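Local coordinates for protein 3-hydroxyadipyl-CoA dehydrogenase (Escherichia coli, PDB 3MOG) that catalyses the NAD+-dependent oxidation of (3S)-3-hydroxyadipyl-CoA to 3-oxoadipyl-CoA in the phenylacetate degradation pathway, at residues 192-197 / 399-404; 196-201 / 228-233; 232-237 / 280-285. All coordinates share one frame; numbering follows the deposited sequence.

The three contacts illustrate how chemistry follows place in a helical fold. Contacts 1 and 2 are buried near the middle of the chain, and both draw on helix 196-207: contact 1 joins its beginning and the preceding short helix to helix 390-406 through an ion-pair network, whereas contact 2 fits two tyrosines against the start of helix 230-237, mostly by shape and with a single hydrogen bond. Contact 3 continues from that same helix to the loop 280-285. It is partly exposed, carries a bound glycerol and relies on a carboxylate that collects N-H donors. Only contact 1 pairs segments from two different C-terminal-type domains; contacts 2 and 3 stay within the first.

Contact 1: 192-197 / 399-404; sequences NRVARP and NEALDA
Arg193 and Glu400 reach each other because both carry CG anti to the backbone N (chi1 -180° and -159°), after which each chain bends at chi2 and the two side chains cross at about a right angle. The result is a buried salt-bridge network between helices of two C-terminal-type 3-hydroxyacyl-CoA dehydrogenase domains of this chain, separated in sequence by a reduced Rossmann-fold domain. The guanidinium of Arg193 turns its NE/NH2 edge to helix 390-406. Arg193 NE points almost straight at Glu400 OE1, yet at 3.3 Å the bond is weak; Arg193 NH2 makes the shorter bond, 2.8 Å to Asp403 OD2, although it is more bent. Both carboxylate oxygens lie close to the guanidinium plane, while the carboxylates themselves are turned well out of it. Neither acid depends on Arg193 alone, for Arg258 pairs with Glu400 OE2 and with Asp403 OD2, so that two arginines and two acids share a compact cluster. Such an arrangement would be expected to keep both acids ionised despite their burial.

Beside the charges the helices touch through small groups. Val194 CG1 meets Ala401 CB at 4.0 Å, and the aliphatic part of Glu400 lies against the backbone, with Glu400 CG 4.1 Å from Val194 CA. Farther along, the ring of Pro197 brings Pro197 CG to within 4.4 Å of Glu400 CB. Arg196 turns away from the contact, and Arg196 NE donates to Asn192 O at 2.9 Å. Back at the ion pairs, Ala404 CB lies over one face of the guanidinium, toward its rim, 3.9 Å from Arg193 NE.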
loop_
_atom_site.group_PDB
_atom_site.type_symbol
_atom_site.label_atom_id
_atom_site.label_comp_id
_atom_site.label_asym_id
_atom_site.label_seq_id
_atom_site.Cartn_x
_atom_site.Cartn_y
_atom_site.Cartn_z
ATOM N N ASN C 192 2.656 -5.831 -20.855
ATOM C CA ASN C 192 3.344 -5.010 -19.840
ATOM C C ASN C 192 2.962 -5.388 -18.410
ATOM O O ASN C 192 3.720 -5.152 -17.487
ATOM C CB ASN C 192 3.069 -3.513 -20.048
ATOM C CG ASN C 192 3.994 -2.866 -21.059
ATOM O OD1 ASN C 192 5.045 -3.396 -21.403
ATOM N ND2 ASN C 192 3.607 -1.682 -21.523
ATOM N N ARG C 193 1.777 -5.964 -18.240
ATOM C CA ARG C 193 1.314 -6.408 -16.930
ATOM C C ARG C 193 1.914 -7.755 -16.533
ATOM O O ARG C 193 2.460 -7.889 -15.446
ATOM C CB ARG C 193 -0.217 -6.481 -16.909
ATOM C CG ARG C 193 -0.807 -6.925 -15.585
ATOM C CD ARG C 193 -2.087 -7.677 -15.824
ATOM N NE ARG C 193 -2.800 -8.030 -14.602
ATOM C CZ ARG C 193 -4.041 -7.645 -14.321
ATOM N NH1 ARG C 193 -4.684 -6.848 -15.153
ATOM N NH2 ARG C 193 -4.623 -8.021 -13.189
ATOM N N VAL C 194 1.818 -8.743 -17.419
ATOM C CA VAL C 194 2.250 -10.116 -17.112
ATOM C C VAL C 194 3.775 -10.258 -17.071
ATOM O O VAL C 194 4.291 -11.051 -16.294
ATOM C CB VAL C 194 1.580 -11.146 -18.076
ATOM C CG1 VAL C 194 2.063 -12.583 -17.846
ATOM C CG2 VAL C 194 0.082 -11.060 -17.943
ATOM N N ALA C 195 4.485 -9.457 -17.865
ATOM C CA ALA C 195 5.950 -9.434 -17.848
ATOM C C ALA C 195 6.579 -8.900 -16.570
ATOM O O ALA C 195 7.749 -9.174 -16.310
ATOM C CB ALA C 195 6.487 -8.636 -19.038
ATOM N N ARG C 196 5.833 -8.124 -15.789
ATOM C CA ARG C 196 6.404 -7.447 -14.613
ATOM C C ARG C 196 7.248 -8.326 -13.651
ATOM O O ARG C 196 8.343 -7.909 -13.262
ATOM C CB ARG C 196 5.328 -6.675 -13.834
ATOM C CG ARG C 196 4.817 -5.381 -14.476
ATOM C CD ARG C 196 5.963 -4.412 -14.822
ATOM N NE ARG C 196 6.287 -4.457 -16.253
ATOM C CZ ARG C 196 7.361 -3.909 -16.805
ATOM N NH1 ARG C 196 8.252 -3.261 -16.058
ATOM N NH2 ARG C 196 7.543 -4.011 -18.117
ATOM N N PRO C 197 6.768 -9.541 -13.275
ATOM C CA PRO C 197 7.640 -10.300 -12.337
ATOM C C PRO C 197 8.911 -10.897 -12.940
ATOM O O PRO C 197 9.794 -11.344 -12.198
ATOM C CB PRO C 197 6.724 -11.396 -11.793
ATOM C CG PRO C 197 5.582 -11.469 -12.738
ATOM C CD PRO C 197 5.408 -10.126 -13.356
ATOM N N ASN C 399 1.272 -16.828 -12.055
ATOM C CA ASN C 399 0.329 -16.277 -11.083
ATOM C C ASN C 399 -0.334 -14.990 -11.582
ATOM O O ASN C 399 -1.562 -14.843 -11.530
ATOM C CB ASN C 399 1.085 -16.002 -9.790
ATOM C CG ASN C 399 0.193 -16.012 -8.575
ATOM O OD1 ASN C 399 -0.788 -16.747 -8.512
ATOM N ND2 ASN C 399 0.562 -15.213 -7.575
ATOM N N GLU C 400 0.493 -14.081 -12.087
ATOM C CA GLU C 400 0.046 -12.846 -12.740
ATOM C C GLU C 400 -0.813 -13.069 -13.998
ATOM O O GLU C 400 -1.811 -12.373 -14.200
ATOM C CB GLU C 400 1.260 -11.958 -13.049
ATOM C CG GLU C 400 0.898 -10.495 -13.236
ATOM C CD GLU C 400 0.132 -9.949 -12.052
ATOM O OE1 GLU C 400 -1.058 -9.606 -12.219
ATOM O OE2 GLU C 400 0.715 -9.897 -10.952
ATOM N N ALA C 401 -0.447 -14.047 -14.829
ATOM C CA ALA C 401 -1.278 -14.425 -15.989
ATOM C C ALA C 401 -2.654 -14.959 -15.571
ATOM O O ALA C 401 -3.678 -14.635 -16.181
ATOM C CB ALA C 401 -0.568 -15.461 -16.832
ATOM N N LEU C 402 -2.665 -15.762 -14.516
ATOM C CA LEU C 402 -3.878 -16.305 -13.969
ATOM C C LEU C 402 -4.766 -15.213 -13.380
ATOM O O LEU C 402 -5.990 -15.261 -13.519
ATOM C CB LEU C 402 -3.543 -17.328 -12.886
ATOM C CG LEU C 402 -3.103 -18.730 -13.304
ATOM C CD1 LEU C 402 -2.532 -19.405 -12.091
ATOM C CD2 LEU C 402 -4.237 -19.558 -13.898
ATOM N N ASP C 403 -4.161 -14.229 -12.720
ATOM C CA ASP C 403 -4.946 -13.130 -12.158
ATOM C C ASP C 403 -5.583 -12.289 -13.267
ATOM O O ASP C 403 -6.730 -11.849 -13.145
ATOM C CB ASP C 403 -4.097 -12.250 -11.252
ATOM C CG ASP C 403 -4.884 -11.083 -10.684
ATOM O OD1 ASP C 403 -5.724 -11.316 -9.794
ATOM O OD2 ASP C 403 -4.680 -9.937 -11.144
ATOM N N ALA C 404 -4.844 -12.090 -14.349
ATOM C CA ALA C 404 -5.364 -11.347 -15.480
ATOM C C ALA C 404 -6.547 -12.088 -16.107
ATOM O O ALA C 404 -7.542 -11.455 -16.478
ATOM C CB ALA C 404 -4.262 -11.095 -16.514
#

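Contact 2: 196-201 / 228-233; sequences RPYYSE and MGPLEL
Pro230 is the bump of this contact, and the hollow that receives it is made by the ring of Tyr198 together with that residue's own carbonyl. Pro230 CB lies 3.3 Å from Tyr198 O and at the same time over one face of the tyrosine ring, 4.0 Å from its centroid and 17° off the normal, a CH-pi contact. The other end of the pyrrolidine follows the ring outward, with Pro230 CD 3.7 Å from Tyr198 CZ. Proline and tyrosine cross at about a right angle.

A second bump, Leu233, comes one helical turn later. Its methyl meets the rims of two rings: Leu233 CD2 is 3.7 Å from Tyr199 CE2, close to the plane of that ring, and more loosely set at the edge of Tyr198. The tyrosines, adjacent in sequence, diverge because CG of Tyr198 is anti to its N (chi1 -173°) whereas CG of Tyr199 is anti to its carbonyl carbon, so the two rings together cradle the first turn of helix 230-237. Pro230 O meets the edge of Tyr199 near the ring plane.

Reaching past the proline, Tyr198 OH donates to Met228 O at 2.6 Å, tilted 24° from the carbonyl plane. That bond ties the tyrosine to the chain just ahead of the N-cap residue, Gly229. Asp217 receives the N-H groups of Leu231 and Glu232 on this same turn. The whole is a helix N-terminus, with proline directly after the N-cap, packed against the side of another helix within the all-helical C-terminal domain of the 3-hydroxyacyl-CoA dehydrogenase family.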
loop_
_atom_site.group_PDB
_atom_site.type_symbol
_atom_site.label_atom_id
_atom_site.label_comp_id
_atom_site.label_asym_id
_atom_site.label_seq_id
_atom_site.Cartn_x
_atom_site.Cartn_y
_atom_site.Cartn_z
ATOM N N ARG C 196 5.833 -8.124 -15.789
ATOM C CA ARG C 196 6.404 -7.447 -14.613
ATOM C C ARG C 196 7.248 -8.326 -13.651
ATOM O O ARG C 196 8.343 -7.909 -13.262
ATOM C CB ARG C 196 5.328 -6.675 -13.834
ATOM C CG ARG C 196 4.817 -5.381 -14.476
ATOM C CD ARG C 196 5.963 -4.412 -14.822
ATOM N NE ARG C 196 6.287 -4.457 -16.253
ATOM C CZ ARG C 196 7.361 -3.909 -16.805
ATOM N NH1 ARG C 196 8.252 -3.261 -16.058
ATOM N NH2 ARG C 196 7.543 -4.011 -18.117
ATOM N N PRO C 197 6.768 -9.541 -13.275
ATOM C CA PRO C 197 7.640 -10.300 -12.337
ATOM C C PRO C 197 8.911 -10.897 -12.940
ATOM O O PRO C 197 9.794 -11.344 -12.198
ATOM C CB PRO C 197 6.724 -11.396 -11.793
ATOM C CG PRO C 197 5.582 -11.469 -12.738
ATOM C CD PRO C 197 5.408 -10.126 -13.356
ATOM N N TYR C 198 9.017 -10.891 -14.268
ATOM C CA TYR C 198 10.249 -11.331 -14.896
ATOM C C TYR C 198 11.368 -10.370 -14.483
ATOM O O TYR C 198 12.464 -10.810 -14.136
ATOM C CB TYR C 198 10.109 -11.439 -16.417
ATOM C CG TYR C 198 11.318 -12.044 -17.099
ATOM C CD1 TYR C 198 11.767 -13.316 -16.752
ATOM C CD2 TYR C 198 12.006 -11.350 -18.105
ATOM C CE1 TYR C 198 12.877 -13.875 -17.358
ATOM C CE2 TYR C 198 13.112 -11.904 -18.723
ATOM C CZ TYR C 198 13.543 -13.166 -18.338
ATOM O OH TYR C 198 14.631 -13.731 -18.929
ATOM N N TYR C 199 11.058 -9.071 -14.447
ATOM C CA TYR C 199 12.040 -8.075 -14.045
ATOM C C TYR C 199 12.186 -7.987 -12.543
ATOM O O TYR C 199 13.301 -7.921 -12.038
ATOM C CB TYR C 199 11.720 -6.703 -14.645
ATOM C CG TYR C 199 11.496 -6.780 -16.124
ATOM C CD1 TYR C 199 10.227 -6.556 -16.661
ATOM C CD2 TYR C 199 12.534 -7.127 -16.991
ATOM C CE1 TYR C 199 9.996 -6.641 -18.007
ATOM C CE2 TYR C 199 12.311 -7.220 -18.368
ATOM C CZ TYR C 199 11.038 -6.976 -18.862
ATOM O OH TYR C 199 10.777 -7.059 -20.205
ATOM N N SER C 200 11.065 -8.005 -11.831
ATOM C CA SER C 200 11.083 -7.700 -10.402
ATOM C C SER C 200 11.609 -8.830 -9.515
ATOM O O SER C 200 12.160 -8.566 -8.431
ATOM C CB SER C 200 9.709 -7.220 -9.926
ATOM O OG SER C 200 8.764 -8.267 -9.946
ATOM N N GLU C 201 11.468 -10.080 -9.957
ATOM C CA GLU C 201 12.142 -11.157 -9.211
ATOM C C GLU C 201 13.685 -11.050 -9.240
ATOM O O GLU C 201 14.347 -11.249 -8.208
ATOM C CB GLU C 201 11.626 -12.550 -9.589
ATOM C CG GLU C 201 10.224 -12.861 -9.014
ATOM C CD GLU C 201 10.146 -12.743 -7.491
ATOM O OE1 GLU C 201 9.133 -12.227 -6.975
ATOM O OE2 GLU C 201 11.091 -13.173 -6.800
ATOM N N MET C 228 16.490 -13.719 -23.488
ATOM C CA MET C 228 17.445 -12.861 -22.791
ATOM C C MET C 228 17.136 -12.804 -21.294
ATOM O O MET C 228 15.975 -12.779 -20.895
ATOM C CB MET C 228 17.439 -11.458 -23.396
ATOM C CG MET C 228 18.429 -10.489 -22.743
ATOM S SD MET C 228 19.072 -9.271 -23.894
ATOM C CE MET C 228 19.906 -10.376 -25.051
ATOM N N GLY C 229 18.183 -12.808 -20.475
ATOM C CA GLY C 229 18.055 -12.657 -19.032
ATOM C C GLY C 229 17.432 -11.320 -18.676
ATOM O O GLY C 229 17.620 -10.337 -19.399
ATOM N N PRO C 230 16.681 -11.275 -17.564
ATOM C CA PRO C 230 15.913 -10.064 -17.244
ATOM C C PRO C 230 16.779 -8.810 -17.041
ATOM O O PRO C 230 16.378 -7.733 -17.444
ATOM C CB PRO C 230 15.204 -10.437 -15.943
ATOM C CG PRO C 230 16.067 -11.467 -15.313
ATOM C CD PRO C 230 16.579 -12.283 -16.492
ATOM N N LEU C 231 17.969 -8.952 -16.466
ATOM C CA LEU C 231 18.765 -7.764 -16.111
ATOM C C LEU C 231 19.451 -7.173 -17.345
ATOM O O LEU C 231 19.360 -5.976 -17.605
ATOM C CB LEU C 231 19.735 -8.080 -14.973
ATOM C CG LEU C 231 19.054 -8.547 -13.673
ATOM C CD1 LEU C 231 20.017 -9.293 -12.782
ATOM C CD2 LEU C 231 18.443 -7.380 -12.906
ATOM N N GLU C 232 20.075 -8.030 -18.146
ATOM C CA GLU C 232 20.573 -7.620 -19.457
ATOM C C GLU C 232 19.480 -6.987 -20.344
ATOM O O GLU C 232 19.727 -5.963 -20.983
ATOM C CB GLU C 232 21.228 -8.796 -20.172
ATOM C CG GLU C 232 21.905 -8.402 -21.472
ATOM C CD GLU C 232 22.652 -9.540 -22.132
ATOM O OE1 GLU C 232 22.872 -10.584 -21.473
ATOM O OE2 GLU C 232 23.021 -9.377 -23.317
ATOM N N LEU C 233 18.289 -7.587 -20.374
ATOM C CA LEU C 233 17.147 -7.026 -21.108
ATOM C C LEU C 233 16.740 -5.646 -20.585
ATOM O O LEU C 233 16.408 -4.772 -21.375
ATOM C CB LEU C 233 15.943 -7.980 -21.098
ATOM C CG LEU C 233 14.722 -7.661 -21.974
ATOM C CD1 LEU C 233 15.057 -7.783 -23.448
ATOM C CD2 LEU C 233 13.550 -8.562 -21.633
#

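Contact 3: 232-237 / 280-285; sequences ELTDLI and LGVYDW. With GOL (glycerol), chain H.
Asp235 OD2 is gripped by two N-H groups of the facing loop, Trp285 NE1 and the backbone N of Tyr283, each at 2.8 Å. They arrive from different directions: the amide of Tyr283 comes on the syn side, 18° out of the carboxylate plane, whereas the indole N-H reaches OD2 from above that plane, at 39°, while OD2 stays close to the plane of the tryptophan ring. The companion oxygen, Asp235 OD1, takes the amide of Val282 through its syn lone pair, 2.9 Å from Val282 N. Gln239 also donates to OD1, so four donors fix the rotation of this buried carboxylate and would be expected to stabilise its negative charge. The loop passes close at Gly281, where Gly281 CA is only 3.4 Å from Asp235 OD1.

Around this polar centre two aromatic side chains reach the helix by their rims. Tyr283 turns an edge to the backbone, with Tyr283 CE1 3.6 Å from Glu232 N, and its hydroxyl is bonded to Asp217. Trp285 crosses Glu232 and Leu236 at about right angles; Trp285 CH2 touches Leu236 CD1 at 3.7 Å and Glu232 CG a little farther off. The extended Glu232, with CG anti to its N (chi1 -174°), carries its carboxylate past the tryptophan to a salt bridge with Arg289.

A glycerol, probably from the crystallisation liquor, fills the angle between the two rings. Its C1 lies over a face of Tyr283. Over a face of the indole, glycerol O3 lies 3.5 Å from Trp285 CD2 and bonds weakly to Asp284 O, while O1 bonds weakly to Glu232 OE1. The arrangement is a bidentate carboxylate binding two successive backbone amides, here fastening an irregular loop to a helix at the edge of the helical C-terminal dehydrogenase domain.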
loop_
_atom_site.group_PDB
_atom_site.type_symbol
_atom_site.label_atom_id
_atom_site.label_comp_id
_atom_site.label_asym_id
_atom_site.label_seq_id
_atom_site.Cartn_x
_atom_site.Cartn_y
_atom_site.Cartn_z
ATOM N N GLU C 232 20.075 -8.030 -18.146
ATOM C CA GLU C 232 20.573 -7.620 -19.457
ATOM C C GLU C 232 19.480 -6.987 -20.344
ATOM O O GLU C 232 19.727 -5.963 -20.983
ATOM C CB GLU C 232 21.228 -8.796 -20.172
ATOM C CG GLU C 232 21.905 -8.402 -21.472
ATOM C CD GLU C 232 22.652 -9.540 -22.132
ATOM O OE1 GLU C 232 22.872 -10.584 -21.473
ATOM O OE2 GLU C 232 23.021 -9.377 -23.317
ATOM N N LEU C 233 18.289 -7.587 -20.374
ATOM C CA LEU C 233 17.147 -7.026 -21.108
ATOM C C LEU C 233 16.740 -5.646 -20.585
ATOM O O LEU C 233 16.408 -4.772 -21.375
ATOM C CB LEU C 233 15.943 -7.980 -21.098
ATOM C CG LEU C 233 14.722 -7.661 -21.974
ATOM C CD1 LEU C 233 15.057 -7.783 -23.448
ATOM C CD2 LEU C 233 13.550 -8.562 -21.633
ATOM N N THR C 234 16.794 -5.425 -19.275
ATOM C CA THR C 234 16.558 -4.059 -18.772
ATOM C C THR C 234 17.637 -3.060 -19.229
ATOM O O THR C 234 17.321 -1.897 -19.505
ATOM C CB THR C 234 16.393 -3.973 -17.237
ATOM O OG1 THR C 234 17.607 -4.353 -16.575
ATOM C CG2 THR C 234 15.259 -4.849 -16.760
ATOM N N ASP C 235 18.894 -3.515 -19.309
ATOM C CA ASP C 235 19.997 -2.698 -19.854
ATOM C C ASP C 235 19.779 -2.372 -21.333
ATOM O O ASP C 235 20.096 -1.278 -21.787
ATOM C CB ASP C 235 21.361 -3.381 -19.660
ATOM C CG ASP C 235 22.113 -2.888 -18.418
ATOM O OD1 ASP C 235 21.500 -2.218 -17.560
ATOM O OD2 ASP C 235 23.333 -3.176 -18.299
ATOM N N LEU C 236 19.198 -3.311 -22.069
ATOM C CA LEU C 236 18.930 -3.114 -23.490
ATOM C C LEU C 236 17.629 -2.389 -23.799
ATOM O O LEU C 236 17.493 -1.808 -24.868
ATOM C CB LEU C 236 18.967 -4.453 -24.217
ATOM C CG LEU C 236 20.204 -4.655 -25.087
ATOM C CD1 LEU C 236 20.728 -6.069 -24.956
ATOM C CD2 LEU C 236 19.893 -4.311 -26.551
ATOM N N ILE C 237 16.657 -2.452 -22.892
ATOM C CA ILE C 237 15.429 -1.677 -23.046
ATOM C C ILE C 237 15.734 -0.242 -22.614
ATOM O O ILE C 237 15.248 0.722 -23.212
ATOM C CB ILE C 237 14.234 -2.292 -22.254
ATOM C CG1 ILE C 237 13.750 -3.581 -22.926
ATOM C CG2 ILE C 237 13.036 -1.323 -22.180
ATOM C CD1 ILE C 237 12.748 -4.376 -22.092
ATOM N N LEU C 280 26.718 2.253 -19.496
ATOM C CA LEU C 280 26.739 1.616 -18.175
ATOM C C LEU C 280 25.325 1.503 -17.582
ATOM O O LEU C 280 24.551 2.459 -17.602
ATOM C CB LEU C 280 27.669 2.382 -17.222
ATOM C CG LEU C 280 27.940 1.799 -15.826
ATOM C CD1 LEU C 280 28.649 0.447 -15.903
ATOM C CD2 LEU C 280 28.732 2.775 -14.952
ATOM N N GLY C 281 24.994 0.323 -17.071
ATOM C CA GLY C 281 23.729 0.108 -16.387
ATOM C C GLY C 281 23.971 -0.856 -15.256
ATOM O O GLY C 281 24.756 -0.573 -14.346
ATOM N N VAL C 282 23.294 -2.001 -15.320
ATOM C CA VAL C 282 23.634 -3.140 -14.480
ATOM C C VAL C 282 25.024 -3.590 -14.919
ATOM O O VAL C 282 25.885 -3.895 -14.091
ATOM C CB VAL C 282 22.616 -4.301 -14.648
ATOM C CG1 VAL C 282 23.138 -5.577 -14.032
ATOM C CG2 VAL C 282 21.287 -3.942 -14.023
ATOM N N TYR C 283 25.230 -3.587 -16.231
ATOM C CA TYR C 283 26.484 -3.994 -16.840
ATOM C C TYR C 283 27.241 -2.822 -17.436
ATOM O O TYR C 283 26.672 -1.749 -17.679
ATOM C CB TYR C 283 26.219 -5.007 -17.950
ATOM C CG TYR C 283 25.555 -6.252 -17.456
ATOM C CD1 TYR C 283 24.185 -6.442 -17.630
ATOM C CD2 TYR C 283 26.285 -7.239 -16.796
ATOM C CE1 TYR C 283 23.560 -7.587 -17.170
ATOM C CE2 TYR C 283 25.669 -8.390 -16.332
ATOM C CZ TYR C 283 24.298 -8.558 -16.526
ATOM O OH TYR C 283 23.664 -9.692 -16.072
ATOM N N ASP C 284 28.532 -3.061 -17.673
ATOM C CA ASP C 284 29.399 -2.163 -18.430
ATOM C C ASP C 284 29.338 -2.586 -19.886
ATOM O O ASP C 284 29.649 -3.732 -20.218
ATOM C CB ASP C 284 30.837 -2.265 -17.914
ATOM C CG ASP C 284 31.634 -1.006 -18.158
ATOM O OD1 ASP C 284 31.668 -0.534 -19.317
ATOM O OD2 ASP C 284 32.224 -0.488 -17.183
ATOM N N TRP C 285 28.930 -1.668 -20.754
ATOM C CA TRP C 285 28.747 -2.002 -22.162
ATOM C C TRP C 285 29.938 -1.632 -23.055
ATOM O O TRP C 285 29.907 -1.855 -24.273
ATOM C CB TRP C 285 27.426 -1.431 -22.676
ATOM C CG TRP C 285 26.261 -2.192 -22.124
ATOM C CD1 TRP C 285 25.627 -1.974 -20.930
ATOM C CD2 TRP C 285 25.617 -3.322 -22.718
ATOM N NE1 TRP C 285 24.619 -2.890 -20.755
ATOM C CE2 TRP C 285 24.587 -3.728 -21.837
ATOM C CE3 TRP C 285 25.803 -4.027 -23.916
ATOM C CZ2 TRP C 285 23.742 -4.809 -22.115
ATOM C CZ3 TRP C 285 24.964 -5.106 -24.192
ATOM C CH2 TRP C 285 23.946 -5.485 -23.291
HETATM C C1 GOL H . 26.700 -9.110 -19.995
HETATM O O1 GOL H . 25.715 -10.078 -20.284
HETATM C C2 GOL H . 26.458 -7.814 -20.772
HETATM O O2 GOL H . 26.079 -8.072 -22.113
HETATM C C3 GOL H . 27.748 -6.998 -20.770
HETATM O O3 GOL H . 27.647 -5.918 -21.673
#